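Side-chain contacts in sesquisabinene B synthase 2 (Santalum album, PDB 6A2A), which probably turns farnesyl diphosphate into the sesquiterpene sesquisabinene B, as a metal-dependent plant terpene synthase that uses magnesium or manganese: residues Y41-S46 with V556-I561; C51-K56 with V252-Q257; L91-Q96 with K246-I251. One frame throughout, in Å; residues are numbered along the deposited sequence.

Contact 1. Residues Y41-S46 with V556-I561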
loop_
_atom_site.group_PDB
_atom_site.type_symbol
_atom_site.label_atom_id
_atom_site.label_comp_id
_atom_site.label_asym_id
_atom_site.label_seq_id
_atom_site.Cartn_x
_atom_site.Cartn_y
_atom_site.Cartn_z
ATOM N N TYR A 41 1.612 -13.397 9.220
ATOM C CA TYR A 41 1.743 -12.005 8.823
ATOM C C TYR A 41 1.631 -10.919 9.902
ATOM O O TYR A 41 2.240 -9.886 9.761
ATOM C CB TYR A 41 0.859 -11.676 7.651
ATOM C CG TYR A 41 1.100 -12.549 6.439
ATOM C CD1 TYR A 41 2.337 -12.655 5.875
ATOM C CD2 TYR A 41 0.079 -13.242 5.862
ATOM C CE1 TYR A 41 2.552 -13.430 4.794
ATOM C CE2 TYR A 41 0.292 -14.023 4.792
ATOM C CZ TYR A 41 1.532 -14.117 4.259
ATOM O OH TYR A 41 1.698 -14.900 3.188
ATOM N N GLU A 42 0.851 -11.155 10.952
ATOM C CA GLU A 42 0.701 -10.147 12.025
ATOM C C GLU A 42 2.018 -10.111 12.804
ATOM O O GLU A 42 2.457 -9.056 13.262
ATOM C CB GLU A 42 -0.541 -10.432 12.903
ATOM C CG GLU A 42 -0.297 -11.304 14.141
ATOM C CD GLU A 42 -1.354 -11.288 15.249
ATOM O OE1 GLU A 42 -1.896 -12.380 15.588
ATOM O OE2 GLU A 42 -1.610 -10.196 15.811
ATOM N N PHE A 43 2.663 -11.268 12.944
ATOM C CA PHE A 43 3.967 -11.281 13.554
ATOM C C PHE A 43 4.940 -10.401 12.748
ATOM O O PHE A 43 5.721 -9.587 13.308
ATOM C CB PHE A 43 4.495 -12.699 13.655
ATOM C CG PHE A 43 5.894 -12.726 14.180
ATOM C CD1 PHE A 43 6.137 -12.453 15.514
ATOM C CD2 PHE A 43 6.969 -12.938 13.334
ATOM C CE1 PHE A 43 7.432 -12.452 16.012
ATOM C CE2 PHE A 43 8.264 -12.907 13.828
ATOM C CZ PHE A 43 8.495 -12.664 15.166
ATOM N N LEU A 44 4.867 -10.522 11.434
ATOM C CA LEU A 44 5.877 -9.899 10.576
ATOM C C LEU A 44 5.695 -8.380 10.636
ATOM O O LEU A 44 6.655 -7.606 10.594
ATOM C CB LEU A 44 5.730 -10.445 9.148
ATOM C CG LEU A 44 6.273 -11.865 8.956
ATOM C CD1 LEU A 44 6.181 -12.330 7.521
ATOM C CD2 LEU A 44 7.700 -11.998 9.460
ATOM N N GLN A 45 4.437 -7.993 10.766
ATOM C CA GLN A 45 4.047 -6.623 10.924
ATOM C C GLN A 45 4.450 -6.117 12.317
ATOM O O GLN A 45 4.738 -4.940 12.472
ATOM C CB GLN A 45 2.555 -6.509 10.626
ATOM C CG GLN A 45 2.235 -6.757 9.160
ATOM C CD GLN A 45 0.844 -7.279 8.938
ATOM O OE1 GLN A 45 0.008 -7.259 9.830
ATOM N NE2 GLN A 45 0.575 -7.760 7.737
ATOM N N SER A 46 4.517 -6.995 13.304
ATOM C CA SER A 46 4.831 -6.574 14.674
ATOM C C SER A 46 6.298 -6.153 14.800
ATOM O O SER A 46 6.641 -5.389 15.712
ATOM C CB SER A 46 4.506 -7.664 15.680
ATOM O OG SER A 46 5.587 -8.592 15.821
ATOM N N VAL A 556 18.541 -13.304 9.946
ATOM C CA VAL A 556 18.784 -12.122 9.138
ATOM C C VAL A 556 17.658 -11.105 9.232
ATOM O O VAL A 556 17.948 -9.944 9.277
ATOM C CB VAL A 556 19.144 -12.528 7.696
ATOM C CG1 VAL A 556 19.204 -11.340 6.761
ATOM C CG2 VAL A 556 20.481 -13.253 7.753
ATOM N N LEU A 557 16.394 -11.525 9.406
ATOM C CA LEU A 557 15.297 -10.601 9.349
ATOM C C LEU A 557 14.617 -10.408 10.712
ATOM O O LEU A 557 14.149 -9.275 11.022
ATOM C CB LEU A 557 14.300 -11.136 8.328
ATOM C CG LEU A 557 13.020 -10.333 8.172
ATOM C CD1 LEU A 557 13.293 -8.928 7.662
ATOM C CD2 LEU A 557 12.061 -11.047 7.228
ATOM N N ILE A 558 14.485 -11.492 11.471
ATOM C CA ILE A 558 13.605 -11.501 12.664
ATOM C C ILE A 558 14.353 -11.074 13.934
ATOM O O ILE A 558 13.835 -10.253 14.689
ATOM C CB ILE A 558 13.000 -12.887 12.906
ATOM C CG1 ILE A 558 12.285 -13.482 11.683
ATOM C CG2 ILE A 558 12.090 -12.853 14.134
ATOM C CD1 ILE A 558 11.212 -12.639 11.110
ATOM N N HIS A 559 15.482 -11.699 14.215
ATOM C CA HIS A 559 16.166 -11.536 15.540
ATOM C C HIS A 559 17.300 -10.532 15.433
ATOM O O HIS A 559 18.255 -10.793 14.698
ATOM C CB HIS A 559 16.752 -12.857 16.039
ATOM C CG HIS A 559 15.742 -13.867 16.457
ATOM N ND1 HIS A 559 15.895 -15.206 16.185
ATOM C CD2 HIS A 559 14.552 -13.746 17.083
ATOM C CE1 HIS A 559 14.844 -15.871 16.629
ATOM N NE2 HIS A 559 14.001 -15.001 17.172
ATOM N N PRO A 560 17.247 -9.448 16.212
ATOM C CA PRO A 560 18.419 -8.559 16.244
ATOM C C PRO A 560 19.613 -9.303 16.860
ATOM O O PRO A 560 19.437 -10.335 17.543
ATOM C CB PRO A 560 18.012 -7.331 17.082
ATOM C CG PRO A 560 16.501 -7.387 17.112
ATOM C CD PRO A 560 16.140 -8.854 16.988
ATOM N N ILE A 561 20.801 -8.791 16.592
ATOM C CA ILE A 561 22.036 -9.262 17.237
ATOM C C ILE A 561 22.078 -8.661 18.645
ATOM O O ILE A 561 21.899 -7.435 18.778
ATOM C CB ILE A 561 23.259 -8.837 16.418
ATOM C CG1 ILE A 561 23.196 -9.424 15.006
ATOM C CG2 ILE A 561 24.544 -9.217 17.155
ATOM C CD1 ILE A 561 24.379 -9.085 14.140
#
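The first turns of helix 41-50 meet the C-terminal end of helix 546-558 where Leu44 and Ile558 stand nearest each other, their CA atoms 8.2 Å apart, and residues 556-558 form a pi-helical turn before His559 leaves helical geometry. Three apolar side chains do the touching. Ile558 points at helix 41-50 and sends CG2 to Phe43 and CD1 mainly to Leu44. The CG2 methyl lies at the rim of the Phe43 ring, in the plane of the ring and not over a face, with Phe43 CZ 3.7 Å from Ile558 CG2. The other branch carries its terminal methyl to Leu44, where Ile558 CD1 and Leu44 CD2 are 3.9 Å apart. CD1 also reaches back to the Phe43 edge, 4.0 Å from Phe43 CE2, so the isoleucine fits the notch between two consecutive residues of the helix. Phe43 and Leu44 both leave their backbone at a slant to this direction, and it is their ends that close in. For Phe43 this follows from the first torsion, which sets CG opposite the backbone N (chi1 175°) and swings the far end of the ring over to Ile558. On the same helix, Ser46 OG donates to Phe43 O at 2.7 Å, in the carbonyl plane on a lone pair. Around this apolar seam, Leu44 also touches Trp39, Leu557 packs on Ile283 and Tyr286 of helix 281-292, Val556 lies against helix 220-232, and Tyr41 and Gln45 rest on helix 239-270, so the contact ties the N-terminal helix to the chain's last one.

Contact 2. Residues C51-K56 with V252-Q257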
loop_
_atom_site.group_PDB
_atom_site.type_symbol
_atom_site.label_atom_id
_atom_site.label_comp_id
_atom_site.label_asym_id
_atom_site.label_seq_id
_atom_site.Cartn_x
_atom_site.Cartn_y
_atom_site.Cartn_z
ATOM N N CYS A 51 11.634 -4.125 17.597
ATOM C CA CYS A 51 13.114 -4.128 17.521
ATOM C C CYS A 51 13.656 -2.711 17.276
ATOM O O CYS A 51 14.801 -2.543 16.810
ATOM C CB CYS A 51 13.588 -5.069 16.414
ATOM S SG CYS A 51 13.010 -6.778 16.619
ATOM N N THR A 52 12.862 -1.693 17.599
ATOM C CA THR A 52 13.302 -0.320 17.403
ATOM C C THR A 52 14.712 -0.150 17.985
ATOM O O THR A 52 14.931 -0.495 19.151
ATOM C CB THR A 52 12.341 0.671 18.066
ATOM O OG1 THR A 52 11.008 0.264 17.754
ATOM C CG2 THR A 52 12.591 2.096 17.620
ATOM N N VAL A 53 15.654 0.353 17.185
ATOM C CA VAL A 53 17.036 0.595 17.648
ATOM C C VAL A 53 17.032 1.880 18.479
ATOM O O VAL A 53 16.646 2.905 17.978
ATOM C CB VAL A 53 18.027 0.722 16.474
ATOM C CG1 VAL A 53 19.437 1.059 16.955
ATOM C CG2 VAL A 53 18.050 -0.529 15.606
ATOM N N GLU A 54 17.492 1.802 19.716
ATOM C CA GLU A 54 17.405 2.928 20.657
ATOM C C GLU A 54 18.266 4.089 20.158
ATOM O O GLU A 54 19.374 3.860 19.642
ATOM C CB GLU A 54 17.910 2.508 22.036
ATOM C CG GLU A 54 17.185 1.320 22.640
ATOM C CD GLU A 54 17.828 0.850 23.933
ATOM O OE1 GLU A 54 17.799 1.628 24.912
ATOM O OE2 GLU A 54 18.376 -0.273 23.955
ATOM N N GLU A 55 17.766 5.316 20.349
ATOM C CA GLU A 55 18.428 6.559 19.875
ATOM C C GLU A 55 19.909 6.585 20.288
ATOM O O GLU A 55 20.756 7.132 19.566
ATOM C CB GLU A 55 17.704 7.796 20.422
ATOM C CG GLU A 55 18.370 9.121 20.070
ATOM C CD GLU A 55 18.631 9.383 18.594
ATOM O OE1 GLU A 55 17.692 9.218 17.786
ATOM O OE2 GLU A 55 19.770 9.773 18.250
ATOM N N LYS A 56 20.228 6.011 21.441
ATOM C CA LYS A 56 21.601 6.071 21.938
ATOM C C LYS A 56 22.485 5.133 21.101
ATOM O O LYS A 56 23.670 5.372 20.965
ATOM C CB LYS A 56 21.651 5.753 23.436
ATOM C CG LYS A 56 21.363 4.309 23.809
ATOM C CD LYS A 56 21.893 3.910 25.161
ATOM C CE LYS A 56 21.288 2.605 25.646
ATOM N NZ LYS A 56 22.113 1.949 26.693
ATOM N N VAL A 252 20.229 -1.759 9.781
ATOM C CA VAL A 252 19.769 -2.200 8.449
ATOM C C VAL A 252 18.596 -3.168 8.652
ATOM O O VAL A 252 17.572 -3.000 7.997
ATOM C CB VAL A 252 20.891 -2.841 7.624
ATOM C CG1 VAL A 252 20.355 -3.345 6.289
ATOM C CG2 VAL A 252 22.023 -1.874 7.376
ATOM N N GLN A 253 18.714 -4.110 9.562
ATOM C CA GLN A 253 17.641 -5.054 9.798
ATOM C C GLN A 253 16.333 -4.319 10.096
ATOM O O GLN A 253 15.253 -4.823 9.722
ATOM C CB GLN A 253 18.016 -6.018 10.912
ATOM C CG GLN A 253 17.018 -7.111 11.157
ATOM C CD GLN A 253 17.329 -7.913 12.395
ATOM O OE1 GLN A 253 17.185 -7.417 13.515
ATOM N NE2 GLN A 253 17.797 -9.136 12.208
ATOM N N SER A 254 16.378 -3.207 10.863
ATOM C CA SER A 254 15.111 -2.473 11.216
ATOM C C SER A 254 14.449 -1.923 9.955
ATOM O O SER A 254 13.241 -1.880 9.929
ATOM C CB SER A 254 15.297 -1.339 12.238
ATOM O OG SER A 254 15.950 -0.206 11.644
ATOM N N PHE A 255 15.230 -1.473 8.970
ATOM C CA PHE A 255 14.663 -1.066 7.674
ATOM C C PHE A 255 13.992 -2.271 6.987
ATOM O O PHE A 255 12.872 -2.141 6.471
ATOM C CB PHE A 255 15.691 -0.532 6.683
ATOM C CG PHE A 255 16.196 0.855 6.939
ATOM C CD1 PHE A 255 15.548 1.945 6.390
ATOM C CD2 PHE A 255 17.367 1.053 7.674
ATOM C CE1 PHE A 255 16.044 3.224 6.594
ATOM C CE2 PHE A 255 17.854 2.337 7.891
ATOM C CZ PHE A 255 17.193 3.417 7.338
ATOM N N HIS A 256 14.697 -3.399 6.966
ATOM C CA HIS A 256 14.099 -4.656 6.387
ATOM C C HIS A 256 12.788 -5.034 7.084
ATOM O O HIS A 256 11.799 -5.449 6.444
ATOM C CB HIS A 256 15.111 -5.795 6.460
ATOM C CG HIS A 256 16.320 -5.552 5.628
ATOM N ND1 HIS A 256 17.466 -6.283 5.779
ATOM C CD2 HIS A 256 16.527 -4.678 4.618
ATOM C CE1 HIS A 256 18.359 -5.862 4.917
ATOM N NE2 HIS A 256 17.795 -4.882 4.179
ATOM N N GLN A 257 12.755 -4.948 8.405
ATOM C CA GLN A 257 11.559 -5.351 9.134
ATOM C C GLN A 257 10.384 -4.452 8.740
ATOM O O GLN A 257 9.239 -4.949 8.666
ATOM C CB GLN A 257 11.832 -5.318 10.642
ATOM C CG GLN A 257 12.731 -6.459 11.086
ATOM C CD GLN A 257 13.099 -6.369 12.543
ATOM O OE1 GLN A 257 12.909 -5.324 13.160
ATOM N NE2 GLN A 257 13.590 -7.464 13.093
#
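Gln257 lays its terminal amide alongside the side chain of Cys51, the oxygen near the methylene and the nitrogen near the sulfur. Gln257 OE1 comes to 3.3 Å from Cys51 CB, while Gln257 NE2 sends a weak hydrogen bond to Cys51 SG, 3.6 Å long and bent to 145°. The glutamine gets there with an extended chain beyond CG (chi2 175°), which carries the amide well off its helix. The sulfur is the lesser partner of that nitrogen: NE2 also donates to Leu557 O, near the end of helix 546-558, so one amide touches both the residue that follows helix 41-50 and the chain's last helix. With the amide of Gln257 cut away to an alanine, Leu557 O would probably lose this donor and a gap would be likely to open beside Cys51. One turn back, Val53 and Ser254 meet more loosely, Val53 CG2 standing 4.4 Å from Ser254 CB. The serine hydroxyl is engaged within its own helix, with Ile251 O. Residues 51-54, the connection between helices 41-50 and 55-73, pass beside helix 239-270 here. Pro560 touches both Cys51 and Gln253, and on another side of helix 239-270 His256 packs against helices 220-232 and 281-292.

Contact 3. Residues L91-Q96 with K246-I251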
loop_
_atom_site.group_PDB
_atom_site.type_symbol
_atom_site.label_atom_id
_atom_site.label_comp_id
_atom_site.label_asym_id
_atom_site.label_seq_id
_atom_site.Cartn_x
_atom_site.Cartn_y
_atom_site.Cartn_z
ATOM N N LEU A 91 31.914 -8.495 6.644
ATOM C CA LEU A 91 30.998 -8.096 7.656
ATOM C C LEU A 91 29.754 -7.363 7.073
ATOM O O LEU A 91 28.910 -6.971 7.813
ATOM C CB LEU A 91 31.699 -7.176 8.657
ATOM C CG LEU A 91 32.663 -7.864 9.597
ATOM C CD1 LEU A 91 33.509 -6.863 10.337
ATOM C CD2 LEU A 91 31.966 -8.826 10.535
ATOM N N GLY A 92 29.714 -7.144 5.762
ATOM C CA GLY A 92 28.630 -6.512 5.075
ATOM C C GLY A 92 28.664 -5.002 5.130
ATOM O O GLY A 92 27.672 -4.369 4.966
ATOM N N LEU A 93 29.850 -4.454 5.322
ATOM C CA LEU A 93 30.003 -3.030 5.498
ATOM C C LEU A 93 30.636 -2.241 4.377
ATOM O O LEU A 93 30.742 -1.076 4.475
ATOM C CB LEU A 93 30.790 -2.764 6.771
ATOM C CG LEU A 93 30.242 -3.312 8.067
ATOM C CD1 LEU A 93 31.295 -3.256 9.160
ATOM C CD2 LEU A 93 28.996 -2.586 8.469
ATOM N N LYS A 94 31.049 -2.892 3.326
ATOM C CA LYS A 94 31.676 -2.140 2.236
ATOM C C LYS A 94 30.782 -0.973 1.781
ATOM O O LYS A 94 31.297 0.085 1.391
ATOM C CB LYS A 94 32.047 -3.055 1.068
ATOM C CG LYS A 94 33.008 -2.421 0.078
ATOM C CD LYS A 94 33.721 -3.374 -0.857
ATOM C CE LYS A 94 32.953 -3.665 -2.124
ATOM N NZ LYS A 94 32.993 -2.499 -3.043
ATOM N N TYR A 95 29.449 -1.140 1.791
ATOM C CA TYR A 95 28.546 -0.077 1.281
ATOM C C TYR A 95 28.659 1.196 2.126
ATOM O O TYR A 95 28.331 2.294 1.623
ATOM C CB TYR A 95 27.089 -0.558 1.228
ATOM C CG TYR A 95 26.379 -0.536 2.558
ATOM C CD1 TYR A 95 26.672 -1.449 3.566
ATOM C CD2 TYR A 95 25.451 0.447 2.855
ATOM C CE1 TYR A 95 26.058 -1.373 4.804
ATOM C CE2 TYR A 95 24.795 0.495 4.056
ATOM C CZ TYR A 95 25.137 -0.381 5.058
ATOM O OH TYR A 95 24.479 -0.286 6.237
ATOM N N GLN A 96 29.111 1.076 3.377
ATOM C CA GLN A 96 29.342 2.259 4.219
ATOM C C GLN A 96 30.734 2.889 4.007
ATOM O O GLN A 96 30.926 4.018 4.460
ATOM C CB GLN A 96 29.203 1.915 5.708
ATOM C CG GLN A 96 27.816 1.557 6.202
ATOM C CD GLN A 96 26.926 2.753 6.413
ATOM O OE1 GLN A 96 27.143 3.801 5.807
ATOM N NE2 GLN A 96 25.874 2.583 7.192
ATOM N N LYS A 246 27.869 -5.222 14.272
ATOM C CA LYS A 246 26.640 -5.653 14.923
ATOM C C LYS A 246 25.610 -4.525 14.955
ATOM O O LYS A 246 24.402 -4.750 14.769
ATOM C CB LYS A 246 26.931 -6.145 16.344
ATOM C CG LYS A 246 27.825 -7.377 16.407
ATOM C CD LYS A 246 28.019 -7.882 17.820
ATOM C CE LYS A 246 28.822 -9.156 17.860
ATOM N NZ LYS A 246 29.095 -9.556 19.260
ATOM N N LEU A 247 26.056 -3.292 15.208
ATOM C CA LEU A 247 25.147 -2.185 15.321
ATOM C C LEU A 247 24.510 -1.864 13.955
ATOM O O LEU A 247 23.294 -1.637 13.857
ATOM C CB LEU A 247 25.963 -0.995 15.855
ATOM C CG LEU A 247 25.249 0.102 16.634
ATOM C CD1 LEU A 247 24.418 -0.444 17.773
ATOM C CD2 LEU A 247 26.284 1.067 17.196
ATOM N N ASP A 248 25.346 -1.730 12.949
ATOM C CA ASP A 248 24.904 -1.453 11.586
ATOM C C ASP A 248 24.007 -2.590 11.108
ATOM O O ASP A 248 23.004 -2.311 10.447
ATOM C CB ASP A 248 26.037 -1.247 10.647
ATOM C CG ASP A 248 25.593 -0.671 9.303
ATOM O OD1 ASP A 248 25.201 0.519 9.260
ATOM O OD2 ASP A 248 25.562 -1.467 8.325
ATOM N N PHE A 249 24.338 -3.826 11.463
ATOM C CA PHE A 249 23.477 -4.945 11.098
ATOM C C PHE A 249 22.072 -4.720 11.631
ATOM O O PHE A 249 21.094 -4.781 10.875
ATOM C CB PHE A 249 23.996 -6.279 11.610
ATOM C CG PHE A 249 23.306 -7.431 10.934
ATOM C CD1 PHE A 249 22.097 -7.898 11.404
ATOM C CD2 PHE A 249 23.809 -7.961 9.760
ATOM C CE1 PHE A 249 21.418 -8.892 10.725
ATOM C CE2 PHE A 249 23.142 -8.981 9.110
ATOM C CZ PHE A 249 21.947 -9.422 9.577
ATOM N N ASN A 250 21.956 -4.428 12.927
ATOM C CA ASN A 250 20.653 -4.220 13.517
ATOM C C ASN A 250 19.932 -3.011 12.897
ATOM O O ASN A 250 18.684 -3.058 12.754
ATOM C CB ASN A 250 20.736 -4.093 15.039
ATOM C CG ASN A 250 21.035 -5.387 15.752
ATOM O OD1 ASN A 250 21.120 -6.472 15.151
ATOM N ND2 ASN A 250 21.229 -5.281 17.057
ATOM N N ILE A 251 20.639 -1.943 12.544
ATOM C CA ILE A 251 19.976 -0.772 11.994
ATOM C C ILE A 251 19.403 -1.126 10.604
ATOM O O ILE A 251 18.250 -0.830 10.316
ATOM C CB ILE A 251 20.939 0.421 11.923
ATOM C CG1 ILE A 251 21.298 0.884 13.341
ATOM C CG2 ILE A 251 20.367 1.538 11.080
ATOM C CD1 ILE A 251 22.459 1.866 13.390
#
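Residues 91-96 leave helix 78-90 through a Schellman motif at Gly92, whose positive phi (82°) suits a glycine, and then run into a short 3-10 turn at 94-96; this loop faces helix 239-270, with the CA atoms of Leu93 and Asp248 8.1 Å apart. Within 246-251, Asp248 carries the contact, reaching into the loop with CG opposite its backbone N (chi1 -168°). Its carboxylate is shared between two donors. Tyr95 OH gives a short hydrogen bond to Asp248 OD2, 2.6 Å, on the syn lone pair, with ring and carboxylate planes 39° apart. Gln96 NE2 takes the other oxygen, Asp248 OD1, at 3.0 Å, nearly in its own amide plane but above the carboxylate plane. The Leu93 side chain runs antiparallel to that of Asp248, and its CD2 comes to 3.6 Å from Asp248 OD2. The other end of the Gln96 amide is held too, by Lys65 NZ at its OE1, and the Tyr95 ring meets Phe294 edge to face. With each oxygen of this buried carboxylate taking a hydrogen bond, its rotation is probably fixed, and the two donors are likely to ease the cost of keeping a charge there.

How the contacts relate
All three contacts gather around helix 239-270. Contacts 2 and 3 use successive turns of it, their centres about 12 Å apart; contact 1 lies about 11 Å from contact 2 and 18 Å from contact 3, measured between centres. In sequence each encloses the next: contact 1 spans the longest loop, contact 2 lies within it and contact 3 is innermost. Residues 559-561 run along the helix and bind the set together, with His559 O accepting from Gln253 NE2 and Ile561 N donating to Asn250 OD1. Parts of the N-terminal terpene synthase domain and the chain's C-terminal end thus meet at this helix, away from the magnesium-binding residues.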